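PDB 3FYM: putative uncharacterized protein from Staphylococcus aureus subsp. aureus Mu50, which probably binds DNA through the helix-turn-helix domain in the soluble N-terminal part of a putative membrane protein. Local coordinates for residues K2-A7 / E37-D42; E6-R11 / V61-N66; T20-R25 / R55-V60; P45-S50 / E75-Q80. All coordinates share one frame; numbering follows the deposited sequence.

Overall arrangement
Four contacts join parts of the five-helix domain; three combine a direct hydrogen bond with apolar packing, and contact 3 is mainly apolar. Contacts 1 and 2 share helix 4-14, their centres 11 Å apart. Contact 3 joins helices 19-26 and 50-60, its centre 10 Å from that of contact 2; Glu37 ties it to contact 1, since Glu37 OE2 stands 2.6 Å from Tyr57 OH. In contact 4, Glu75 OE1 accepts from Val4 N (2.8 Å) and Asn39 ND2 (3.0 Å) of contact 1. Contacts 3 and 4 lie about 18 Å apart, centre to centre. The zinc ion at Glu31 and His35 is about 11 Å from the Phe41 side chain (contact 1) and about 12 Å from that of Lys47 (contact 4).

Contact 1 (K2-A7 / E37-D42); sequences KTVGEA and ENNEFD
A capping box at the start of helix 4-14 meets a Schellman motif at the end of helix 30-37, so that one helix begins where another stops in this helix-turn-helix domain. Asn39, the positive-phi C-prime residue of the Schellman motif, reaches across with its amide oxygen: Gly5 N donates to Asn39 OD1 at 3.0 Å, in the carbonyl plane, with a bent N-H...O angle of 143°. Beside it, Thr3 CB packs 3.5 Å from the same Asn39 OD1. Within the capping box Thr3 N donates to Glu6 OE1 at 3.0 Å, approaching from above the carboxylate plane, while Glu6 N returns a weak bond to Thr3 OG1. Chi1 of 58° sets that hydroxyl between the backbone N and the carbonyl carbon, where it can serve both Glu6 N and a water. The backbones come close at Gly5, whose CA makes a CA-H...O contact of 3.3 Å with Glu37 O; the lack of a side chain lets them do so. On the apolar flank, Val4 CG1 meets the edge of the Phe41 ring at CZ, 3.9 Å away. Outside the pair, Glu75 accepts from both Val4 N and Asn39 ND2, which helps to fix the rotation of the Asn39 amide. The water accepts a hydrogen bond from Thr3 OG1 at 2.8 Å and donates to both Glu37 O and Asn39 OD1.

Contact 2 (E6-R11 / V61-N66); sequences EALKGR and VNIEPN
Arg11 of helix 4-14 grips the backbone of Val61, where helix 50-60 has just ended. Its NE donates to Val61 O at 2.8 Å with an N-H...O angle of 151°; the bond lies in the carbonyl plane, and the oxygen is tilted 18° from the guanidinium plane. NH2 adds a weak, longer bond to the same oxygen. Beneath this polar end the aliphatic stem does the packing: Arg11 CG touches Val61 CG2 at 3.7 Å as the two side chains slide past each other in opposite directions, and Arg11 CB meets Ile63 CD1, also at 3.7 Å. The bend in the stem at chi2, 62°, turns the guanidinium back toward the carbonyl while leaving CB and CG against the two apolar residues. About one turn back toward the N-terminus, Leu8 CD2 approaches the same Ile63 methyl at 4.2 Å. What presents Val61 O is a Schellman motif with Asn62 at its positive-phi C-prime position, and Ala58 and Leu68 pack on Ile63 from the adjoining helices. Arg11 thus joins two kinds of contact: its hydrocarbon stem packs on Val61 and Ile63 of the connecting loop, while the probably cationic head would stabilise the partial negative charge of a carbonyl at a helix C-terminus.

Contact 3 (T20-R25 / R55-V60); sequences TELEQR and RKYASV
Leu22 lays one methyl over the face of the Tyr57 ring, a CH-pi contact between helices 19-26 and 50-60 in this helix-turn-helix domain. Leu22 CD2 stands 3.4 Å from the Tyr57 ring centroid and only 14° off its normal, so the methyl is centred on the ring rather than its rim. With chi1 at -174° the leucine CG lies opposite its own backbone N, and the fork beyond it divides the work: CD2 takes the aromatic face, whereas Leu22 CD1 packs against Val60 CG1 at 3.8 Å. The short helical segments cross at 108° with their axes 10.3 Å apart, a separation bridged by these side chains. Leu33 of helix 30-37 also packs on both Leu22 and Tyr57, and the tyrosine hydroxyl is hydrogen-bonded to Glu37, which anchors the far end of the ring. Toward the surface, a water donates to Val60 O at 2.9 Å; its link to Arg25 NH2 is doubtful. Arg25 itself folds round Val60. Arg25 CB lies 3.6 Å from Val60 CG1, and bends at chi2 and chi3 bring the guanidinium back so that this same Val60 CG1 sits over one of its faces, 3.8 Å above the plane and offset toward the rim.

Contact 4 (P45-S50 / E75-Q80); sequences PNKNYS and EIPSNQ
This is a loop-to-loop contact at the edge of the domain, where the tail after helix 65-71 runs alongside the turn leading into helix 50-60. At its centre Pro77 CG rests against both Lys47 CG and Ser50 OG, 3.5 Å from each. The lysine stem crosses the proline at about a right angle, touching it through CG and CD. The serine hydroxyl is already committed, Ser50 OG donating to Lys47 O at 2.8 Å on a carbonyl lone pair. Farther down the tail, in the conformer of Asn48 modelled here, Gln80 N donates to Asn48 OD1 at 3.0 Å; the bond is nearly straight at hydrogen, 166°, but arrives from well above the amide plane. In the same conformer Asn79 OD1 packs on Asn48 CB at 3.4 Å. An Asx turn positions Asn48, its backbone N being held by Asn46 OD1. Between the proline packing and the hydrogen bond to the asparagine amide, a water donates to Asn48 O and to Pro77 O, at 2.8 and 2.7 Å. Behind Pro77, Phe41 touches both it and Ser50, extending the apolar side inward. One water thus bridges two carbonyl oxygens that cannot hydrogen-bond to each other, and this bridge, with the direct bond of the modelled conformer, supplements the apolar contact of Pro77.

Contact 1 (K2-A7 / E37-D42)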
loop_
_atom_site.group_PDB
_atom_site.type_symbol
_atom_site.label_atom_id
_atom_site.label_comp_id
_atom_site.label_asym_id
_atom_site.label_seq_id
_atom_site.Cartn_x
_atom_site.Cartn_y
_atom_site.Cartn_z
ATOM N N LYS A 2 4.224 10.258 9.767
ATOM C CA LYS A 2 3.166 9.889 8.817
ATOM C C LYS A 2 2.933 8.373 8.924
ATOM O O LYS A 2 3.815 7.626 9.284
ATOM C CB LYS A 2 3.481 10.219 7.364
ATOM C CG LYS A 2 4.715 9.602 6.804
ATOM C CD LYS A 2 5.499 10.371 5.739
ATOM C CE LYS A 2 6.877 9.681 5.680
ATOM N NZ LYS A 2 7.929 10.406 4.925
ATOM N N THR A 3 1.727 7.950 8.577
ATOM C CA THR A 3 1.477 6.520 8.406
ATOM C C THR A 3 1.983 6.085 7.053
ATOM O O THR A 3 2.286 6.861 6.164
ATOM C CB THR A 3 -0.028 6.261 8.489
ATOM O OG1 THR A 3 -0.643 7.017 7.525
ATOM C CG2 THR A 3 -0.660 6.649 9.788
ATOM N N VAL A 4 2.058 4.750 6.871
ATOM C CA VAL A 4 2.491 4.217 5.568
ATOM C C VAL A 4 1.523 4.650 4.489
ATOM O O VAL A 4 1.926 4.983 3.396
ATOM C CB VAL A 4 2.679 2.697 5.633
ATOM C CG1 VAL A 4 1.348 1.922 5.826
ATOM C CG2 VAL A 4 3.371 2.232 4.370
ATOM N N GLY A 5 0.221 4.658 4.784
ATOM C CA GLY A 5 -0.748 5.028 3.754
ATOM C C GLY A 5 -0.609 6.476 3.368
ATOM O O GLY A 5 -0.740 6.870 2.194
ATOM N N GLU A 6 -0.312 7.372 4.258
ATOM C CA GLU A 6 -0.063 8.770 4.017
ATOM C C GLU A 6 1.217 8.948 3.246
ATOM O O GLU A 6 1.287 9.818 2.353
ATOM C CB GLU A 6 0.022 9.564 5.330
ATOM C CG GLU A 6 -1.295 9.693 6.049
ATOM C CD GLU A 6 -1.220 10.137 7.495
ATOM O OE1 GLU A 6 -0.164 10.191 8.139
ATOM O OE2 GLU A 6 -2.308 10.433 8.000
ATOM N N ALA A 7 2.245 8.159 3.555
ATOM C CA ALA A 7 3.492 8.243 2.776
ATOM C C ALA A 7 3.220 7.902 1.324
ATOM O O ALA A 7 3.689 8.558 0.391
ATOM C CB ALA A 7 4.561 7.353 3.367
ATOM N N GLU A 37 -4.256 3.556 1.577
ATOM C CA GLU A 37 -3.889 4.955 1.821
ATOM C C GLU A 37 -4.387 5.419 3.190
ATOM O O GLU A 37 -3.818 6.333 3.760
ATOM C CB GLU A 37 -4.430 5.883 0.718
ATOM C CG GLU A 37 -3.735 5.658 -0.599
ATOM C CD GLU A 37 -4.136 6.584 -1.731
ATOM O OE1 GLU A 37 -5.118 7.322 -1.625
ATOM O OE2 GLU A 37 -3.421 6.530 -2.770
ATOM N N ASN A 38 -5.479 4.787 3.644
ATOM C CA ASN A 38 -6.106 5.135 4.910
ATOM C C ASN A 38 -5.742 4.175 6.031
ATOM O O ASN A 38 -6.339 4.257 7.129
ATOM C CB ASN A 38 -7.620 5.271 4.713
ATOM C CG ASN A 38 -7.840 6.511 3.841
ATOM O OD1 ASN A 38 -7.983 6.446 2.599
ATOM N ND2 ASN A 38 -7.748 7.694 4.369
ATOM N N ASN A 39 -4.777 3.290 5.823
ATOM C CA ASN A 39 -4.368 2.303 6.847
ATOM C C ASN A 39 -5.544 1.426 7.288
ATOM O O ASN A 39 -5.562 0.897 8.400
ATOM C CB ASN A 39 -3.640 2.924 8.033
ATOM C CG ASN A 39 -2.139 3.142 7.799
ATOM O OD1 ASN A 39 -1.749 3.701 6.792
ATOM N ND2 ASN A 39 -1.320 2.757 8.756
ATOM N N GLU A 40 -6.503 1.206 6.396
ATOM C CA GLU A 40 -7.684 0.396 6.668
ATOM C C GLU A 40 -7.439 -1.054 6.319
ATOM O O GLU A 40 -8.152 -1.689 5.516
ATOM C CB GLU A 40 -8.887 0.952 5.899
ATOM C CG GLU A 40 -9.332 2.325 6.392
ATOM C CD GLU A 40 -10.270 3.066 5.469
ATOM O OE1 GLU A 40 -10.397 2.730 4.280
ATOM O OE2 GLU A 40 -10.875 4.064 5.957
ATOM N N PHE A 41 -6.395 -1.646 6.903
ATOM C CA PHE A 41 -5.994 -2.995 6.491
ATOM C C PHE A 41 -7.029 -4.053 6.837
ATOM O O PHE A 41 -7.136 -5.072 6.137
ATOM C CB PHE A 41 -4.641 -3.359 7.125
ATOM C CG PHE A 41 -3.551 -2.376 6.781
ATOM C CD1 PHE A 41 -3.028 -1.553 7.745
ATOM C CD2 PHE A 41 -3.091 -2.285 5.504
ATOM C CE1 PHE A 41 -2.062 -0.617 7.457
ATOM C CE2 PHE A 41 -2.109 -1.368 5.194
ATOM C CZ PHE A 41 -1.614 -0.529 6.166
ATOM N N ASP A 42 -7.809 -3.814 7.900
ATOM C CA ASP A 42 -8.857 -4.780 8.241
ATOM C C ASP A 42 -10.025 -4.751 7.247
ATOM O O ASP A 42 -10.896 -5.617 7.340
ATOM C CB ASP A 42 -9.388 -4.556 9.650
ATOM C CG ASP A 42 -9.845 -3.197 9.958
ATOM O OD1 ASP A 42 -9.891 -2.314 9.108
ATOM O OD2 ASP A 42 -10.109 -2.910 11.142
HETATM O O HOH W 1 -3.167 6.217 6.596
#

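Contact 2 (E6-R11 / V61-N66)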
loop_
_atom_site.group_PDB
_atom_site.type_symbol
_atom_site.label_atom_id
_atom_site.label_comp_id
_atom_site.label_asym_id
_atom_site.label_seq_id
_atom_site.Cartn_x
_atom_site.Cartn_y
_atom_site.Cartn_z
ATOM N N GLU A 6 -0.312 7.372 4.258
ATOM C CA GLU A 6 -0.063 8.770 4.017
ATOM C C GLU A 6 1.217 8.948 3.246
ATOM O O GLU A 6 1.287 9.818 2.353
ATOM C CB GLU A 6 0.022 9.564 5.330
ATOM C CG GLU A 6 -1.295 9.693 6.049
ATOM C CD GLU A 6 -1.220 10.137 7.495
ATOM O OE1 GLU A 6 -0.164 10.191 8.139
ATOM O OE2 GLU A 6 -2.308 10.433 8.000
ATOM N N ALA A 7 2.245 8.159 3.555
ATOM C CA ALA A 7 3.492 8.243 2.776
ATOM C C ALA A 7 3.220 7.902 1.324
ATOM O O ALA A 7 3.689 8.558 0.391
ATOM C CB ALA A 7 4.561 7.353 3.367
ATOM N N LEU A 8 2.498 6.794 1.089
ATOM C CA LEU A 8 2.185 6.353 -0.261
ATOM C C LEU A 8 1.323 7.366 -1.006
ATOM O O LEU A 8 1.620 7.758 -2.127
ATOM C CB LEU A 8 1.494 4.965 -0.222
ATOM C CG LEU A 8 2.399 3.814 0.210
ATOM C CD1 LEU A 8 1.534 2.609 0.505
ATOM C CD2 LEU A 8 3.450 3.497 -0.857
ATOM N N LYS A 9 0.248 7.783 -0.362
ATOM C CA LYS A 9 -0.688 8.760 -0.979
ATOM C C LYS A 9 0.028 10.054 -1.295
ATOM O O LYS A 9 -0.208 10.653 -2.338
ATOM C CB LYS A 9 -1.881 8.983 -0.076
ATOM C CG LYS A 9 -2.964 9.891 -0.662
ATOM C CD LYS A 9 -4.150 10.045 0.242
ATOM C CE LYS A 9 -5.275 10.842 -0.379
ATOM N NZ LYS A 9 -6.445 10.844 0.525
ATOM N N GLY A 10 0.854 10.541 -0.380
ATOM C CA GLY A 10 1.571 11.759 -0.587
ATOM C C GLY A 10 2.402 11.679 -1.848
ATOM O O GLY A 10 2.470 12.602 -2.685
ATOM N N ARG A 11 3.144 10.578 -2.025
ATOM C CA ARG A 11 3.931 10.368 -3.195
ATOM C C ARG A 11 3.082 10.304 -4.464
ATOM O O ARG A 11 3.429 10.921 -5.476
ATOM C CB ARG A 11 4.764 9.101 -3.060
ATOM C CG ARG A 11 5.583 8.733 -4.280
ATOM C CD ARG A 11 6.619 9.759 -4.656
ATOM N NE ARG A 11 7.361 9.247 -5.837
ATOM C CZ ARG A 11 8.336 9.873 -6.483
ATOM N NH1 ARG A 11 8.697 11.085 -6.062
ATOM N NH2 ARG A 11 8.906 9.309 -7.540
ATOM N N VAL A 61 5.420 3.758 -7.654
ATOM C CA VAL A 61 5.665 5.139 -7.376
ATOM C C VAL A 61 7.124 5.418 -6.949
ATOM O O VAL A 61 7.450 6.490 -6.448
ATOM C CB VAL A 61 4.675 5.753 -6.380
ATOM C CG1 VAL A 61 3.269 5.641 -6.951
ATOM C CG2 VAL A 61 4.757 5.146 -4.993
ATOM N N ASN A 62 8.030 4.465 -7.137
ATOM C CA ASN A 62 9.476 4.580 -6.876
ATOM C C ASN A 62 9.759 5.052 -5.444
ATOM O O ASN A 62 10.538 5.943 -5.059
ATOM C CB ASN A 62 10.198 5.393 -7.973
ATOM C CG ASN A 62 10.293 4.677 -9.318
ATOM O OD1 ASN A 62 11.166 3.777 -9.570
ATOM N ND2 ASN A 62 9.431 5.116 -10.221
ATOM N N ILE A 63 9.111 4.249 -4.586
ATOM C CA ILE A 63 9.499 4.174 -3.211
ATOM C C ILE A 63 10.090 2.789 -2.962
ATOM O O ILE A 63 9.439 1.788 -3.256
ATOM C CB ILE A 63 8.322 4.452 -2.252
ATOM C CG1 ILE A 63 7.832 5.902 -2.373
ATOM C CG2 ILE A 63 8.696 4.148 -0.808
ATOM C CD1 ILE A 63 6.554 6.166 -1.599
ATOM N N GLU A 64 11.310 2.718 -2.411
ATOM C CA GLU A 64 11.936 1.438 -2.116
ATOM C C GLU A 64 11.054 0.701 -1.082
ATOM O O GLU A 64 10.874 1.211 0.029
ATOM C CB GLU A 64 13.363 1.628 -1.643
ATOM C CG GLU A 64 14.195 0.348 -1.712
ATOM C CD GLU A 64 13.837 -0.716 -0.647
ATOM O OE1 GLU A 64 13.393 -1.843 -0.944
ATOM O OE2 GLU A 64 13.809 -0.390 0.510
ATOM N N PRO A 65 10.567 -0.480 -1.409
ATOM C CA PRO A 65 9.532 -1.062 -0.519
ATOM C C PRO A 65 10.026 -1.601 0.781
ATOM O O PRO A 65 9.343 -1.437 1.796
ATOM C CB PRO A 65 8.909 -2.157 -1.402
ATOM C CG PRO A 65 9.977 -2.499 -2.330
ATOM C CD PRO A 65 10.627 -1.192 -2.690
ATOM N N ASN A 66 11.139 -2.332 0.818
ATOM C CA ASN A 66 11.533 -2.964 2.061
ATOM C C ASN A 66 11.761 -1.947 3.182
ATOM O O ASN A 66 11.371 -2.179 4.318
ATOM C CB ASN A 66 12.776 -3.821 1.902
ATOM C CG ASN A 66 12.553 -5.085 1.124
ATOM O OD1 ASN A 66 11.419 -5.536 0.894
ATOM N ND2 ASN A 66 13.656 -5.693 0.742
#

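Contact 3 (T20-R25 / R55-V60)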
loop_
_atom_site.group_PDB
_atom_site.type_symbol
_atom_site.label_atom_id
_atom_site.label_comp_id
_atom_site.label_asym_id
_atom_site.label_seq_id
_atom_site.Cartn_x
_atom_site.Cartn_y
_atom_site.Cartn_z
ATOM N N THR A 20 -7.113 6.048 -10.545
ATOM C CA THR A 20 -7.352 5.234 -11.733
ATOM C C THR A 20 -6.102 4.710 -12.394
ATOM O O THR A 20 -5.913 3.570 -12.773
ATOM C CB THR A 20 -8.194 6.057 -12.766
ATOM O OG1 THR A 20 -9.391 6.499 -12.161
ATOM C CG2 THR A 20 -8.504 5.216 -13.988
ATOM N N GLU A 21 -5.115 5.495 -12.608
ATOM C CA GLU A 21 -3.801 5.269 -13.096
ATOM C C GLU A 21 -3.084 4.255 -12.183
ATOM O O GLU A 21 -2.506 3.309 -12.681
ATOM C CB GLU A 21 -2.973 6.562 -13.234
ATOM N N LEU A 22 -3.155 4.468 -10.868
ATOM C CA LEU A 22 -2.470 3.526 -9.984
ATOM C C LEU A 22 -3.089 2.152 -10.037
ATOM O O LEU A 22 -2.367 1.153 -9.981
ATOM C CB LEU A 22 -2.460 4.131 -8.559
ATOM C CG LEU A 22 -1.644 3.301 -7.549
ATOM C CD1 LEU A 22 -0.156 3.227 -7.927
ATOM C CD2 LEU A 22 -1.782 3.919 -6.181
ATOM N N GLU A 23 -4.407 2.077 -10.169
ATOM C CA GLU A 23 -5.038 0.750 -10.347
ATOM C C GLU A 23 -4.559 0.090 -11.617
ATOM O O GLU A 23 -4.269 -1.121 -11.627
ATOM C CB GLU A 23 -6.560 0.933 -10.385
ATOM C CG GLU A 23 -7.411 -0.292 -10.713
ATOM C CD GLU A 23 -8.871 0.097 -10.660
ATOM O OE1 GLU A 23 -9.569 0.008 -9.730
ATOM O OE2 GLU A 23 -9.469 0.691 -11.645
ATOM N N GLN A 24 -4.446 0.849 -12.687
ATOM C CA GLN A 24 -3.919 0.329 -13.923
ATOM C C GLN A 24 -2.511 -0.198 -13.747
ATOM O O GLN A 24 -2.208 -1.260 -14.329
ATOM C CB GLN A 24 -3.907 1.420 -14.999
ATOM C CG GLN A 24 -5.328 1.681 -15.537
ATOM C CD GLN A 24 -5.302 2.916 -16.445
ATOM O OE1 GLN A 24 -4.308 3.600 -16.588
ATOM N NE2 GLN A 24 -6.461 3.200 -17.007
ATOM N N ARG A 25 -1.649 0.534 -13.092
ATOM C CA ARG A 25 -0.219 0.186 -12.973
ATOM C C ARG A 25 0.006 -0.949 -11.980
ATOM O O ARG A 25 0.987 -1.695 -12.143
ATOM C CB ARG A 25 0.608 1.402 -12.573
ATOM C CG ARG A 25 0.824 2.461 -13.625
ATOM C CD ARG A 25 2.153 2.389 -14.332
ATOM N NE ARG A 25 3.201 1.455 -14.041
ATOM C CZ ARG A 25 4.450 1.578 -13.613
ATOM N NH1 ARG A 25 5.293 0.542 -13.408
ATOM N NH2 ARG A 25 4.955 2.796 -13.350
ATOM N N ARG A 55 3.856 -3.125 -1.231
ATOM C CA ARG A 55 5.045 -3.330 -2.054
ATOM C C ARG A 55 4.795 -2.970 -3.517
ATOM O O ARG A 55 5.621 -2.298 -4.150
ATOM C CB ARG A 55 5.506 -4.778 -1.922
ATOM C CG ARG A 55 6.698 -5.174 -2.692
ATOM C CD ARG A 55 7.112 -6.626 -2.414
ATOM N NE ARG A 55 7.404 -6.799 -0.965
ATOM C CZ ARG A 55 8.545 -6.404 -0.404
ATOM N NH1 ARG A 55 8.690 -6.544 0.876
ATOM N NH2 ARG A 55 9.504 -5.878 -1.123
ATOM N N LYS A 56 3.667 -3.412 -4.057
ATOM C CA LYS A 56 3.392 -3.119 -5.452
ATOM C C LYS A 56 3.146 -1.631 -5.650
ATOM O O LYS A 56 3.617 -1.036 -6.620
ATOM C CB LYS A 56 2.204 -3.966 -5.908
ATOM C CG LYS A 56 1.937 -3.805 -7.388
ATOM C CD LYS A 56 3.110 -4.195 -8.264
ATOM C CE LYS A 56 2.793 -4.117 -9.744
ATOM N NZ LYS A 56 3.894 -4.760 -10.523
ATOM N N TYR A 57 2.371 -1.013 -4.750
ATOM C CA TYR A 57 2.154 0.431 -4.783
ATOM C C TYR A 57 3.494 1.145 -4.775
ATOM O O TYR A 57 3.799 1.985 -5.640
ATOM C CB TYR A 57 1.198 0.785 -3.663
ATOM C CG TYR A 57 0.645 2.164 -3.558
ATOM C CD1 TYR A 57 1.276 3.322 -4.013
ATOM C CD2 TYR A 57 -0.573 2.358 -2.919
ATOM C CE1 TYR A 57 0.761 4.553 -3.880
ATOM C CE2 TYR A 57 -1.132 3.623 -2.759
ATOM C CZ TYR A 57 -0.473 4.725 -3.225
ATOM O OH TYR A 57 -0.945 5.982 -3.129
ATOM N N ALA A 58 4.297 0.858 -3.744
ATOM C CA ALA A 58 5.598 1.514 -3.576
ATOM C C ALA A 58 6.425 1.402 -4.834
ATOM O O ALA A 58 7.044 2.352 -5.306
ATOM C CB ALA A 58 6.318 0.948 -2.366
ATOM N N SER A 59 6.501 0.194 -5.403
ATOM C CA SER A 59 7.356 0.012 -6.575
ATOM C C SER A 59 6.876 0.856 -7.727
ATOM O O SER A 59 7.687 1.488 -8.426
ATOM C CB SER A 59 7.427 -1.484 -6.918
ATOM O OG SER A 59 6.238 -1.916 -7.531
ATOM N N VAL A 60 5.557 0.972 -7.972
ATOM C CA VAL A 60 5.056 1.798 -9.048
ATOM C C VAL A 60 5.397 3.270 -8.871
ATOM O O VAL A 60 5.647 3.979 -9.872
ATOM C CB VAL A 60 3.515 1.595 -9.196
ATOM C CG1 VAL A 60 2.900 2.681 -10.060
ATOM C CG2 VAL A 60 3.276 0.220 -9.781
HETATM O O HOH W 2 7.087 2.794 -12.051
#

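Contact 4 (P45-S50 / E75-Q80)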
loop_
_atom_site.group_PDB
_atom_site.type_symbol
_atom_site.label_atom_id
_atom_site.label_comp_id
_atom_site.label_asym_id
_atom_site.label_seq_id
_atom_site.Cartn_x
_atom_site.Cartn_y
_atom_site.Cartn_z
ATOM N N PRO A 45 -10.086 -7.809 1.955
ATOM C CA PRO A 45 -10.644 -9.168 2.093
ATOM C C PRO A 45 -9.646 -10.171 2.643
ATOM O O PRO A 45 -10.037 -11.026 3.442
ATOM C CB PRO A 45 -11.083 -9.490 0.669
ATOM C CG PRO A 45 -11.476 -8.161 0.121
ATOM C CD PRO A 45 -10.401 -7.223 0.639
ATOM N N ASN A 46 -8.392 -10.082 2.203
ATOM C CA ASN A 46 -7.324 -10.909 2.739
ATOM C C ASN A 46 -6.252 -9.992 3.271
ATOM O O ASN A 46 -5.427 -9.454 2.518
ATOM C CB ASN A 46 -6.767 -11.878 1.710
ATOM C CG ASN A 46 -5.837 -12.868 2.351
ATOM O OD1 ASN A 46 -5.335 -12.640 3.457
ATOM N ND2 ASN A 46 -5.619 -14.011 1.689
ATOM N N LYS A 47 -6.268 -9.757 4.583
ATOM C CA LYS A 47 -5.340 -8.854 5.232
ATOM C C LYS A 47 -3.921 -9.317 5.110
ATOM O O LYS A 47 -2.971 -8.536 5.234
ATOM C CB LYS A 47 -5.773 -8.681 6.669
ATOM C CG LYS A 47 -5.028 -7.599 7.448
ATOM C CD LYS A 47 -5.315 -7.563 8.899
ATOM C CE LYS A 47 -6.548 -7.572 9.523
ATOM N NZ LYS A 47 -6.262 -7.637 11.011
ATOM N N ASN A 48 -3.706 -10.631 4.871
ATOM C CA ASN A 48 -2.366 -11.132 4.657
ATOM C C ASN A 48 -1.654 -10.506 3.474
ATOM O O ASN A 48 -0.420 -10.544 3.414
ATOM C CB ASN A 48 -2.360 -12.649 4.439
ATOM C CG ASN A 48 -2.643 -13.390 5.727
ATOM O OD1 ASN A 48 -2.367 -12.882 6.806
ATOM N ND2 ASN A 48 -3.082 -14.596 5.536
ATOM N N TYR A 49 -2.431 -9.970 2.539
ATOM C CA TYR A 49 -1.893 -9.303 1.335
ATOM C C TYR A 49 -1.468 -7.869 1.580
ATOM O O TYR A 49 -1.022 -7.223 0.655
ATOM C CB TYR A 49 -2.912 -9.380 0.186
ATOM C CG TYR A 49 -3.299 -10.740 -0.278
ATOM C CD1 TYR A 49 -4.462 -10.874 -1.064
ATOM C CD2 TYR A 49 -2.598 -11.873 0.033
ATOM C CE1 TYR A 49 -4.867 -12.093 -1.517
ATOM C CE2 TYR A 49 -3.026 -13.121 -0.445
ATOM C CZ TYR A 49 -4.150 -13.223 -1.220
ATOM O OH TYR A 49 -4.611 -14.449 -1.679
ATOM N N SER A 50 -1.644 -7.372 2.813
ATOM C CA SER A 50 -1.323 -5.959 3.077
ATOM C C SER A 50 0.067 -5.586 2.616
ATOM O O SER A 50 0.256 -4.569 1.908
ATOM C CB SER A 50 -1.482 -5.653 4.563
ATOM O OG SER A 50 -2.778 -5.747 5.052
ATOM N N GLU A 75 2.539 -0.755 11.982
ATOM C CA GLU A 75 1.265 -0.438 11.407
ATOM C C GLU A 75 0.730 -1.568 10.502
ATOM O O GLU A 75 -0.470 -1.666 10.275
ATOM C CB GLU A 75 1.343 0.803 10.510
ATOM C CG GLU A 75 1.908 2.034 11.187
ATOM C CD GLU A 75 2.253 3.109 10.169
ATOM O OE1 GLU A 75 1.587 3.205 9.110
ATOM O OE2 GLU A 75 3.214 3.871 10.404
ATOM N N ILE A 76 1.654 -2.315 9.908
ATOM C CA ILE A 76 1.349 -3.166 8.786
ATOM C C ILE A 76 1.134 -4.576 9.255
ATOM O O ILE A 76 2.033 -5.164 9.881
ATOM C CB ILE A 76 2.483 -3.130 7.752
ATOM C CG1 ILE A 76 2.686 -1.713 7.205
ATOM C CG2 ILE A 76 2.218 -4.134 6.623
ATOM C CD1 ILE A 76 3.982 -1.538 6.454
ATOM N N PRO A 77 -0.005 -5.197 8.968
ATOM C CA PRO A 77 -0.187 -6.618 9.333
ATOM C C PRO A 77 0.748 -7.467 8.489
ATOM O O PRO A 77 0.594 -7.491 7.276
ATOM C CB PRO A 77 -1.659 -6.900 9.049
ATOM C CG PRO A 77 -2.247 -5.686 8.519
ATOM C CD PRO A 77 -1.191 -4.655 8.307
ATOM N N SER A 78 1.666 -8.166 9.120
ATOM C CA SER A 78 2.479 -9.129 8.405
ATOM C C SER A 78 1.630 -10.335 8.000
ATOM O O SER A 78 0.608 -10.652 8.559
ATOM C CB SER A 78 3.712 -9.558 9.222
ATOM O OG SER A 78 3.280 -10.187 10.447
ATOM N N ASN A 79 2.131 -11.052 7.021
ATOM C CA ASN A 79 1.499 -12.238 6.435
ATOM C C ASN A 79 1.482 -13.347 7.470
ATOM O O ASN A 79 2.518 -13.870 7.862
ATOM C CB ASN A 79 2.326 -12.630 5.223
ATOM C CG ASN A 79 1.804 -13.857 4.535
ATOM O OD1 ASN A 79 0.659 -14.279 4.729
ATOM N ND2 ASN A 79 2.672 -14.431 3.656
ATOM N N GLN A 80 0.286 -13.725 7.916
ATOM C CA GLN A 80 0.076 -14.724 8.975
ATOM C C GLN A 80 -0.014 -16.115 8.418
ATOM O O GLN A 80 -0.913 -16.912 8.747
ATOM C CB GLN A 80 -1.143 -14.314 9.817
ATOM C CG GLN A 80 -0.910 -13.101 10.659
ATOM C CD GLN A 80 -0.250 -13.420 11.987
ATOM O OE1 GLN A 80 -0.143 -14.563 12.416
ATOM N NE2 GLN A 80 0.147 -12.306 12.573
HETATM O O HOH W 3 1.009 -8.541 4.824
#